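Local structure of soluble lytic murein transglycosylase (Escherichia coli, 1QSA) at residues Asn454-Arg459 with Thr525-Gly530; Gly178-Asp183 with Ser189-Leu194; Met294-Gly297 with Gly303-Thr306. The protein cleaves the glycosidic bonds between N-acetylmuramic acid and N-acetylglucosamine in peptidoglycan, leaving a 1,6-anhydro bond on the muramic acid residue. All blocks are in the same frame, centred on the assembly; numbering follows the deposited sequence.

How the contacts relate
The three contacts follow one another along the chain, none enclosing or crossing another. From the N terminus, contact 2 comes first: it closes a short loop, bringing the connection after helix 170-178 back against helix 185-196 in the alpha-superhelix. Contact 3 closes a loop of similar length further along, holding helices 285-298 and 301-310 together as neighbours in sequence. Contact 1 spans much more, with 65 residues between its segments, and ties helix 454-461 to helix 523-540 within the Slt domain. The contacts do not touch: the centres of contacts 1 and 2 lie about 57 Å apart, on opposite sides of the chain's centre.

Contact 1: residues Asn454-Arg459 with Thr525-Gly530; sequences NDLFKR and TNINIG
F457 and I527 meet through matching first torsions: CG of F457 stands anti to its carbonyl carbon (chi1 -80°), and CG1 of I527 is placed likewise (chi1 -69°), its CD1 carrying the chain on in extended form. The setting is the lysozyme-like Slt domain, where helix 454-461 lies against helix 523-540, and it serves as a worked example of how one branched aliphatic side chain can supply one whole side of the contact between two short helical segments. I527 points at the other helix and spreads itself over one face of the phenyl ring. Its CD1 forms a CH-pi contact, 3.9 Å from the centroid of the F457 ring and 22° off the ring normal, so the methyl sits above the face but displaced toward the rim. The same methyl also reaches the backbone end of L456, with 3.8 Å between I527 CD1 and L456 CB. One branch of L456, CD2, lies over a face of the R459 guanidinium, while CD1 stays on the I527 side; that arginine in turn makes a salt bridge with E524, adding a charged link between the two helices.

F457 is buried and also packs on M472 and A475 of helix 468-479. Its side chain is about 9 Å from that of E478, the predicted active-site residue, so the ring belongs to the packing near the probable catalytic centre. Cutting the ring back to the methyl of an alanine is likely to deprive I527 of its aromatic face and leave a gap where the ring now packs against I527, M472 and A475. Over the ring, I527 CG1 lies 3.7 Å from F457 CZ, while the other branch, I527 CG2, sits 4.0 Å from F457 CD1.

Contact 2: residues Gly178-Asp183 with Ser189-Leu194; sequences GQMPAD and SAIISL. With SO4 (sulfate ion), chain M.
M180 and I191 meet through nothing more than two methyl groups, an unusually slender bridge between a loop and a helix: M180 CE lies 3.5 Å from I191 CD1. The methionine leaves its backbone with CG anti to N (chi1 -166°) and then bends at the next two torsions, so that the two side chains cross at about a right angle and meet only at their end methyls. A second touch sets a side chain against backbone: I192 CD1 rests 4.0 Å from G178 N. Both isoleucines thus use their outermost methyl.

Beyond the apolar patch, the loop binds a sulfate ion, probably from the crystallisation liquor. The amide A182 N donates to its O2 over 2.9 Å, at a bent N-H...O angle of 142°. R147 adds a second grip through NH2, and its NH1 bonds to Q179 O, so one guanidinium joins loop and anion.

Within the alpha-superhelix, the loop leads from helix 170-178 into helix 185-196. M180 also packs on I161 of helix 154-166, while I191 is wedged among V173 and A177 of helix 170-178, F204 of helix 201-207, and F213 and M217 of helix 212-228.

Contact 3: residues Met294-Gly297 with Gly303-Thr306; sequences MALG and GLNT
A295 sets its methyl directly on the backbone of the facing helix, between G303 and L304. The A295 CB atom is 3.7 Å from L304 N and 3.8 Å from G303 C, so its closest contacts are with a peptide unit. A295 and G303, both small, are consistent with this closeness; the nearest CA pair, A295 CA and L304 CA, is 5.3 Å apart, and G303 brings no side chain to the interface, where a CB would have pointed toward the alanine. A295 CB and L304 CB come to 4.4 Å of each other, a looser touch beside the one with the main chain.

Here the general principle of an alpha-alpha hairpin can be followed in detail. Helices 285-298 and 301-310 are consecutive, joined by a very short turn, and pack as antiparallel neighbours within the all-helical chain, away from the annotated sites. At the turn, D300 OD1 is hydrogen-bonded to G303 N, while T298 OG1 is hydrogen-bonded to M294 O one turn back.

Next in sequence, L296 brings the leucine-leucine contact. Its CD2 fits against both terminal methyls of the facing leucine, 3.8 Å from L304 CD1 and 3.9 Å from L304 CD2, and L296 CG stands 4.0 Å from L304 CD1. The two leucines start differently: L296 holds CG beside its backbone N (chi1 -77°), whereas L304 turns CG anti to that atom (chi1 177°), and from these starts their branched ends converge. W324 of helix 319-331 touches both leucines, and L328 of the same helix packs on L304.

Contact 1: residues Asn454-Arg459 with Thr525-Gly530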
ATOM      1  N   ASN A 454       9.348  23.452  -6.542  1.00 12.10           N
ATOM      2  CA  ASN A 454       8.855  24.687  -5.946  1.00 14.64           C
ATOM      3  C   ASN A 454       8.321  25.714  -6.941  1.00 14.19           C
ATOM      4  O   ASN A 454       7.196  26.214  -6.784  1.00 14.56           O
ATOM      5  CB  ASN A 454       9.930  25.296  -5.034  1.00 15.54           C
ATOM      6  CG  ASN A 454       9.402  26.451  -4.212  1.00 19.13           C
ATOM      7  OD1 ASN A 454       8.589  26.261  -3.310  1.00 19.70           O
ATOM      8  ND2 ASN A 454       9.842  27.660  -4.536  1.00 22.97           N
ATOM      9  N   ASP A 455       9.116  26.030  -7.960  1.00 15.35           N
ATOM     10  CA  ASP A 455       8.710  27.000  -8.982  1.00 17.47           C
ATOM     11  C   ASP A 455       7.436  26.585  -9.716  1.00 15.16           C
ATOM     12  O   ASP A 455       6.562  27.416  -9.944  1.00 14.21           O
ATOM     13  CB  ASP A 455       9.830  27.225 -10.001  1.00 21.76           C
ATOM     14  CG  ASP A 455      11.049  27.906  -9.394  1.00 29.17           C
ATOM     15  OD1 ASP A 455      10.896  28.616  -8.376  1.00 32.45           O
ATOM     16  OD2 ASP A 455      12.162  27.721  -9.939  1.00 32.55           O
ATOM     17  N   LEU A 456       7.310  25.301 -10.046  1.00 12.33           N
ATOM     18  CA  LEU A 456       6.114  24.834 -10.735  1.00 12.34           C
ATOM     19  C   LEU A 456       4.880  24.943  -9.845  1.00 11.73           C
ATOM     20  O   LEU A 456       3.830  25.382 -10.305  1.00 11.89           O
ATOM     21  CB  LEU A 456       6.278  23.399 -11.239  1.00 12.59           C
ATOM     22  CG  LEU A 456       7.188  23.229 -12.464  1.00 13.58           C
ATOM     23  CD1 LEU A 456       7.477  21.753 -12.707  1.00 13.60           C
ATOM     24  CD2 LEU A 456       6.515  23.863 -13.681  1.00 14.86           C
ATOM     25  N   PHE A 457       4.990  24.520  -8.588  1.00 10.60           N
ATOM     26  CA  PHE A 457       3.840  24.623  -7.685  1.00 10.71           C
ATOM     27  C   PHE A 457       3.437  26.074  -7.456  1.00 12.76           C
ATOM     28  O   PHE A 457       2.251  26.383  -7.417  1.00 12.58           O
ATOM     29  CB  PHE A 457       4.080  23.898  -6.354  1.00 10.68           C
ATOM     30  CG  PHE A 457       3.881  22.405  -6.439  1.00 10.09           C
ATOM     31  CD1 PHE A 457       2.588  21.865  -6.505  1.00 10.50           C
ATOM     32  CD2 PHE A 457       4.969  21.547  -6.472  1.00 10.91           C
ATOM     33  CE1 PHE A 457       2.390  20.470  -6.606  1.00 10.46           C
ATOM     34  CE2 PHE A 457       4.789  20.169  -6.571  1.00 12.90           C
ATOM     35  CZ  PHE A 457       3.494  19.628  -6.638  1.00 12.24           C
ATOM     36  N   LYS A 458       4.418  26.974  -7.386  1.00 13.83           N
ATOM     37  CA  LYS A 458       4.131  28.389  -7.200  1.00 15.80           C
ATOM     38  C   LYS A 458       3.364  28.897  -8.413  1.00 14.90           C
ATOM     39  O   LYS A 458       2.284  29.475  -8.284  1.00 16.06           O
ATOM     40  CB  LYS A 458       5.429  29.195  -7.022  1.00 18.33           C
ATOM     41  CG  LYS A 458       5.177  30.680  -6.755  1.00 20.27           C
ATOM     42  CD  LYS A 458       6.477  31.448  -6.596  1.00 27.85           C
ATOM     43  CE  LYS A 458       6.214  32.916  -6.257  1.00 31.46           C
ATOM     44  NZ  LYS A 458       7.471  33.739  -6.350  1.00 34.15           N
ATOM     45  N   ARG A 459       3.897  28.620  -9.601  1.00 14.95           N
ATOM     46  CA  ARG A 459       3.272  29.052 -10.841  1.00 16.10           C
ATOM     47  C   ARG A 459       1.844  28.538 -11.014  1.00 14.70           C
ATOM     48  O   ARG A 459       0.956  29.299 -11.396  1.00 14.96           O
ATOM     49  CB  ARG A 459       4.120  28.608 -12.038  1.00 18.67           C
ATOM     50  CG  ARG A 459       3.581  29.047 -13.396  1.00 23.07           C
ATOM     51  CD  ARG A 459       4.332  28.392 -14.548  1.00 28.80           C
ATOM     52  NE  ARG A 459       5.779  28.404 -14.347  1.00 30.61           N
ATOM     53  CZ  ARG A 459       6.635  27.639 -15.022  1.00 33.67           C
ATOM     54  NH1 ARG A 459       6.199  26.813 -15.963  1.00 32.70           N
ATOM     55  NH2 ARG A 459       7.934  27.712 -14.765  1.00 34.40           N
ATOM     56  N   THR A 525       3.038  18.888 -16.505  1.00 10.96           N
ATOM     57  CA  THR A 525       1.707  18.480 -16.961  1.00 11.18           C
ATOM     58  C   THR A 525       0.900  17.964 -15.763  1.00 11.48           C
ATOM     59  O   THR A 525      -0.261  18.340 -15.583  1.00 12.59           O
ATOM     60  CB  THR A 525       1.799  17.352 -18.026  1.00 12.73           C
ATOM     61  OG1 THR A 525       2.598  17.805 -19.128  1.00 14.81           O
ATOM     62  CG2 THR A 525       0.412  16.977 -18.537  1.00 12.64           C
ATOM     63  N   ASN A 526       1.541  17.125 -14.948  1.00 10.80           N
ATOM     64  CA  ASN A 526       0.896  16.528 -13.789  1.00  9.51           C
ATOM     65  C   ASN A 526       0.463  17.616 -12.790  1.00  9.71           C
ATOM     66  O   ASN A 526      -0.680  17.644 -12.343  1.00 10.83           O
ATOM     67  CB  ASN A 526       1.847  15.518 -13.128  1.00  7.78           C
ATOM     68  CG  ASN A 526       1.145  14.654 -12.121  1.00 11.05           C
ATOM     69  OD1 ASN A 526       0.895  15.079 -10.996  1.00 11.45           O
ATOM     70  ND2 ASN A 526       0.796  13.433 -12.524  1.00 10.39           N
ATOM     71  N   ILE A 527       1.364  18.544 -12.489  1.00 10.59           N
ATOM     72  CA  ILE A 527       1.057  19.636 -11.565  1.00 10.38           C
ATOM     73  C   ILE A 527      -0.061  20.532 -12.117  1.00 10.42           C
ATOM     74  O   ILE A 527      -0.940  20.950 -11.384  1.00 10.36           O
ATOM     75  CB  ILE A 527       2.345  20.445 -11.217  1.00 10.83           C
ATOM     76  CG1 ILE A 527       3.270  19.577 -10.356  1.00 11.33           C
ATOM     77  CG2 ILE A 527       2.011  21.730 -10.461  1.00 11.42           C
ATOM     78  CD1 ILE A 527       4.704  20.108 -10.235  1.00 12.82           C
ATOM     79  N   ASN A 528      -0.047  20.776 -13.421  1.00 10.40           N
ATOM     80  CA  ASN A 528      -1.081  21.590 -14.073  1.00 10.48           C
ATOM     81  C   ASN A 528      -2.474  20.944 -13.876  1.00 10.96           C
ATOM     82  O   ASN A 528      -3.391  21.549 -13.289  1.00 10.65           O
ATOM     83  CB  ASN A 528      -0.734  21.689 -15.568  1.00 11.32           C
ATOM     84  CG  ASN A 528      -1.710  22.562 -16.362  1.00 12.84           C
ATOM     85  OD1 ASN A 528      -2.518  23.299 -15.796  1.00 15.28           O
ATOM     86  ND2 ASN A 528      -1.632  22.473 -17.685  1.00 14.85           N
ATOM     87  N   ILE A 529      -2.614  19.685 -14.301  1.00  9.08           N
ATOM     88  CA  ILE A 529      -3.898  18.997 -14.206  1.00  9.81           C
ATOM     89  C   ILE A 529      -4.306  18.671 -12.770  1.00 10.22           C
ATOM     90  O   ILE A 529      -5.480  18.804 -12.399  1.00 10.00           O
ATOM     91  CB  ILE A 529      -3.889  17.728 -15.089  1.00 10.49           C
ATOM     92  CG1 ILE A 529      -3.708  18.151 -16.550  1.00 10.43           C
ATOM     93  CG2 ILE A 529      -5.200  16.923 -14.923  1.00 12.27           C
ATOM     94  CD1 ILE A 529      -3.515  17.006 -17.538  1.00 12.32           C
ATOM     95  N   GLY A 530      -3.321  18.323 -11.950  1.00  8.88           N
ATOM     96  CA  GLY A 530      -3.595  17.980 -10.563  1.00  9.06           C
ATOM     97  C   GLY A 530      -4.006  19.178  -9.735  1.00  8.97           C
ATOM     98  O   GLY A 530      -4.971  19.098  -8.959  1.00 11.43           O
TER

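Contact 2: residues Gly178-Asp183 with Ser189-Leu194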
ATOM      1  N   GLY A 178     -13.189 -29.237  -7.152  1.00 14.45           N
ATOM      2  CA  GLY A 178     -13.520 -29.988  -8.357  1.00 16.11           C
ATOM      3  C   GLY A 178     -12.564 -31.158  -8.572  1.00 16.32           C
ATOM      4  O   GLY A 178     -12.910 -32.130  -9.237  1.00 17.89           O
ATOM      5  N   GLN A 179     -11.356 -31.056  -8.021  1.00 16.39           N
ATOM      6  CA  GLN A 179     -10.341 -32.112  -8.128  1.00 17.85           C
ATOM      7  C   GLN A 179     -10.114 -32.742  -6.747  1.00 16.57           C
ATOM      8  O   GLN A 179      -9.042 -33.254  -6.462  1.00 16.27           O
ATOM      9  CB  GLN A 179      -9.009 -31.515  -8.621  0.50 18.09           C
ATOM     10  CG  GLN A 179      -9.101 -30.611  -9.857  0.50 20.64           C
ATOM     11  CD  GLN A 179      -7.800 -29.868 -10.156  0.50 20.88           C
ATOM     12  OE1 GLN A 179      -6.758 -30.135  -9.559  0.50 23.26           O
ATOM     13  NE2 GLN A 179      -7.861 -28.929 -11.090  0.50 25.34           N
ATOM     14  N   MET A 180     -11.128 -32.711  -5.887  1.00 17.41           N
ATOM     15  CA  MET A 180     -11.002 -33.238  -4.523  1.00 15.55           C
ATOM     16  C   MET A 180     -10.512 -34.683  -4.363  1.00 17.87           C
ATOM     17  O   MET A 180     -10.937 -35.576  -5.104  1.00 18.86           O
ATOM     18  CB  MET A 180     -12.358 -33.130  -3.812  1.00 16.61           C
ATOM     19  CG  MET A 180     -12.292 -33.319  -2.312  1.00 16.38           C
ATOM     20  SD  MET A 180     -11.584 -31.885  -1.516  1.00 17.24           S
ATOM     21  CE  MET A 180     -13.081 -30.992  -1.029  1.00 15.90           C
ATOM     22  N   PRO A 181      -9.563 -34.917  -3.434  1.00 17.38           N
ATOM     23  CA  PRO A 181      -9.073 -36.280  -3.208  1.00 18.46           C
ATOM     24  C   PRO A 181     -10.283 -37.080  -2.703  1.00 19.36           C
ATOM     25  O   PRO A 181     -11.200 -36.507  -2.109  1.00 18.55           O
ATOM     26  CB  PRO A 181      -8.060 -36.098  -2.079  1.00 18.61           C
ATOM     27  CG  PRO A 181      -7.520 -34.719  -2.318  1.00 18.43           C
ATOM     28  CD  PRO A 181      -8.732 -33.924  -2.732  1.00 16.64           C
ATOM     29  N   ALA A 182     -10.279 -38.393  -2.913  1.00 19.78           N
ATOM     30  CA  ALA A 182     -11.393 -39.241  -2.483  1.00 20.78           C
ATOM     31  C   ALA A 182     -11.776 -39.094  -1.011  1.00 21.07           C
ATOM     32  O   ALA A 182     -12.955 -39.208  -0.668  1.00 22.41           O
ATOM     33  CB  ALA A 182     -11.096 -40.704  -2.810  1.00 22.10           C
ATOM     34  N   ASP A 183     -10.794 -38.787  -0.165  1.00 20.08           N
ATOM     35  CA  ASP A 183     -11.006 -38.620   1.278  1.00 22.24           C
ATOM     36  C   ASP A 183     -12.148 -37.656   1.614  1.00 22.07           C
ATOM     37  O   ASP A 183     -12.947 -37.914   2.531  1.00 23.14           O
ATOM     38  CB  ASP A 183      -9.745 -38.061   1.958  1.00 23.58           C
ATOM     39  CG  ASP A 183      -8.493 -38.853   1.642  1.00 28.07           C
ATOM     40  OD1 ASP A 183      -8.084 -38.910   0.452  1.00 28.28           O
ATOM     41  OD2 ASP A 183      -7.895 -39.379   2.605  1.00 28.79           O
ATOM     42  N   SER A 189     -19.093 -31.089  -3.586  1.00 15.82           N
ATOM     43  CA  SER A 189     -20.187 -30.362  -4.210  1.00 16.61           C
ATOM     44  C   SER A 189     -20.684 -29.226  -3.328  1.00 16.54           C
ATOM     45  O   SER A 189     -20.947 -28.135  -3.827  1.00 16.88           O
ATOM     46  CB  SER A 189     -21.348 -31.302  -4.541  0.74 16.96           C
ATOM     47  OG  SER A 189     -22.377 -30.600  -5.214  0.74 17.26           O
ATOM     48  N   ALA A 190     -20.784 -29.487  -2.024  1.00 15.23           N
ATOM     49  CA  ALA A 190     -21.241 -28.488  -1.059  1.00 15.92           C
ATOM     50  C   ALA A 190     -20.269 -27.305  -1.023  1.00 15.36           C
ATOM     51  O   ALA A 190     -20.692 -26.150  -0.982  1.00 15.14           O
ATOM     52  CB  ALA A 190     -21.394 -29.111   0.334  1.00 17.15           C
ATOM     53  N   ILE A 191     -18.971 -27.600  -1.077  1.00 15.23           N
ATOM     54  CA  ILE A 191     -17.950 -26.548  -1.066  1.00 13.92           C
ATOM     55  C   ILE A 191     -18.050 -25.697  -2.334  1.00 14.21           C
ATOM     56  O   ILE A 191     -17.993 -24.467  -2.274  1.00 13.33           O
ATOM     57  CB  ILE A 191     -16.536 -27.144  -0.938  1.00 13.79           C
ATOM     58  CG1 ILE A 191     -16.354 -27.730   0.465  1.00 12.28           C
ATOM     59  CG2 ILE A 191     -15.471 -26.065  -1.213  1.00 14.97           C
ATOM     60  CD1 ILE A 191     -15.126 -28.621   0.631  1.00 11.14           C
ATOM     61  N   ILE A 192     -18.198 -26.350  -3.479  1.00 13.23           N
ATOM     62  CA  ILE A 192     -18.315 -25.644  -4.752  1.00 14.10           C
ATOM     63  C   ILE A 192     -19.555 -24.739  -4.704  1.00 16.32           C
ATOM     64  O   ILE A 192     -19.502 -23.585  -5.128  1.00 15.20           O
ATOM     65  CB  ILE A 192     -18.398 -26.634  -5.941  1.00 13.52           C
ATOM     66  CG1 ILE A 192     -17.067 -27.363  -6.110  1.00 16.24           C
ATOM     67  CG2 ILE A 192     -18.724 -25.890  -7.244  1.00 16.62           C
ATOM     68  CD1 ILE A 192     -17.132 -28.573  -7.026  1.00 16.01           C
ATOM     69  N   SER A 193     -20.643 -25.243  -4.126  1.00 15.27           N
ATOM     70  CA  SER A 193     -21.869 -24.455  -4.018  1.00 17.83           C
ATOM     71  C   SER A 193     -21.682 -23.235  -3.117  1.00 17.04           C
ATOM     72  O   SER A 193     -22.231 -22.166  -3.397  1.00 17.51           O
ATOM     73  CB  SER A 193     -23.030 -25.318  -3.500  1.00 18.91           C
ATOM     74  OG  SER A 193     -23.412 -26.287  -4.470  1.00 20.53           O
ATOM     75  N   LEU A 194     -20.888 -23.395  -2.057  1.00 16.04           N
ATOM     76  CA  LEU A 194     -20.616 -22.326  -1.099  1.00 16.59           C
ATOM     77  C   LEU A 194     -19.756 -21.224  -1.745  1.00 17.22           C
ATOM     78  O   LEU A 194     -20.015 -20.031  -1.550  1.00 16.06           O
ATOM     79  CB  LEU A 194     -19.922 -22.897   0.145  1.00 16.10           C
ATOM     80  CG  LEU A 194     -19.833 -22.007   1.387  1.00 16.68           C
ATOM     81  CD1 LEU A 194     -21.226 -21.860   2.012  1.00 17.44           C
ATOM     82  CD2 LEU A 194     -18.873 -22.608   2.404  1.00 17.25           C
TER
HETATM   83  S   SO4 M 712      -7.298 -39.374  -5.034  1.00 61.99           S
HETATM   84  O1  SO4 M 712      -6.977 -39.348  -3.593  1.00 61.02           O
HETATM   85  O2  SO4 M 712      -8.754 -39.232  -5.223  1.00 61.12           O
HETATM   86  O3  SO4 M 712      -6.590 -38.275  -5.725  1.00 61.19           O
HETATM   87  O4  SO4 M 712      -6.864 -40.665  -5.611  1.00 62.75           O

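Contact 3: residues Met294-Gly297 with Gly303-Thr306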
ATOM      1  N   MET A 294     -18.449   5.895  15.398  1.00 11.78           N
ATOM      2  CA  MET A 294     -19.869   6.164  15.150  1.00 12.33           C
ATOM      3  C   MET A 294     -20.354   7.241  16.133  1.00 12.53           C
ATOM      4  O   MET A 294     -21.098   8.148  15.761  1.00 12.07           O
ATOM      5  CB  MET A 294     -20.713   4.898  15.325  1.00 13.43           C
ATOM      6  CG  MET A 294     -22.222   5.176  15.223  1.00 15.56           C
ATOM      7  SD  MET A 294     -23.210   3.691  15.348  1.00 18.45           S
ATOM      8  CE  MET A 294     -23.335   3.241  13.645  1.00 22.65           C
ATOM      9  N   ALA A 295     -19.933   7.133  17.390  1.00 12.56           N
ATOM     10  CA  ALA A 295     -20.301   8.120  18.403  1.00 11.98           C
ATOM     11  C   ALA A 295     -19.708   9.484  18.045  1.00 12.29           C
ATOM     12  O   ALA A 295     -20.388  10.508  18.140  1.00 11.88           O
ATOM     13  CB  ALA A 295     -19.808   7.664  19.786  1.00 12.20           C
ATOM     14  N   LEU A 296     -18.440   9.504  17.621  1.00 10.50           N
ATOM     15  CA  LEU A 296     -17.792  10.757  17.233  1.00 10.68           C
ATOM     16  C   LEU A 296     -18.459  11.379  16.004  1.00 11.00           C
ATOM     17  O   LEU A 296     -18.615  12.598  15.909  1.00 11.46           O
ATOM     18  CB  LEU A 296     -16.314  10.530  16.897  1.00 11.10           C
ATOM     19  CG  LEU A 296     -15.359  10.354  18.079  1.00 11.71           C
ATOM     20  CD1 LEU A 296     -13.951  10.046  17.549  1.00 12.88           C
ATOM     21  CD2 LEU A 296     -15.338  11.606  18.953  1.00 11.47           C
ATOM     22  N   GLY A 297     -18.861  10.529  15.070  1.00 11.04           N
ATOM     23  CA  GLY A 297     -19.478  11.020  13.847  1.00 11.52           C
ATOM     24  C   GLY A 297     -20.898  11.539  14.001  1.00 12.59           C
ATOM     25  O   GLY A 297     -21.432  12.137  13.070  1.00 12.78           O
ATOM     26  N   GLY A 303     -22.279   8.380  24.354  1.00 16.31           N
ATOM     27  CA  GLY A 303     -21.775   7.244  23.605  1.00 15.97           C
ATOM     28  C   GLY A 303     -20.259   7.236  23.537  1.00 14.24           C
ATOM     29  O   GLY A 303     -19.639   6.195  23.649  1.00 15.17           O
ATOM     30  N   LEU A 304     -19.659   8.406  23.363  1.00 14.06           N
ATOM     31  CA  LEU A 304     -18.210   8.491  23.297  1.00 14.59           C
ATOM     32  C   LEU A 304     -17.630   8.023  24.628  1.00 15.20           C
ATOM     33  O   LEU A 304     -16.668   7.262  24.653  1.00 15.16           O
ATOM     34  CB  LEU A 304     -17.765   9.926  23.003  1.00 15.37           C
ATOM     35  CG  LEU A 304     -16.249  10.126  22.984  1.00 14.77           C
ATOM     36  CD1 LEU A 304     -15.616   9.226  21.903  1.00 13.71           C
ATOM     37  CD2 LEU A 304     -15.903  11.598  22.766  1.00 15.86           C
ATOM     38  N   ASN A 305     -18.216   8.494  25.728  1.00 16.50           N
ATOM     39  CA  ASN A 305     -17.749   8.114  27.063  1.00 18.09           C
ATOM     40  C   ASN A 305     -17.876   6.601  27.249  1.00 16.92           C
ATOM     41  O   ASN A 305     -16.919   5.932  27.626  1.00 18.27           O
ATOM     42  CB  ASN A 305     -18.551   8.849  28.145  1.00 20.26           C
ATOM     43  CG  ASN A 305     -18.042   8.544  29.554  1.00 23.63           C
ATOM     44  OD1 ASN A 305     -18.724   7.899  30.354  1.00 27.54           O
ATOM     45  ND2 ASN A 305     -16.835   9.003  29.853  1.00 26.35           N
ATOM     46  N   THR A 306     -19.045   6.060  26.909  1.00 16.46           N
ATOM     47  CA  THR A 306     -19.306   4.632  27.044  1.00 16.37           C
ATOM     48  C   THR A 306     -18.363   3.745  26.231  1.00 17.11           C
ATOM     49  O   THR A 306     -17.740   2.822  26.761  1.00 15.99           O
ATOM     50  CB  THR A 306     -20.746   4.295  26.614  1.00 18.45           C
ATOM     51  OG1 THR A 306     -21.666   4.947  27.496  1.00 21.46           O
ATOM     52  CG2 THR A 306     -20.992   2.773  26.634  1.00 19.52           C
TER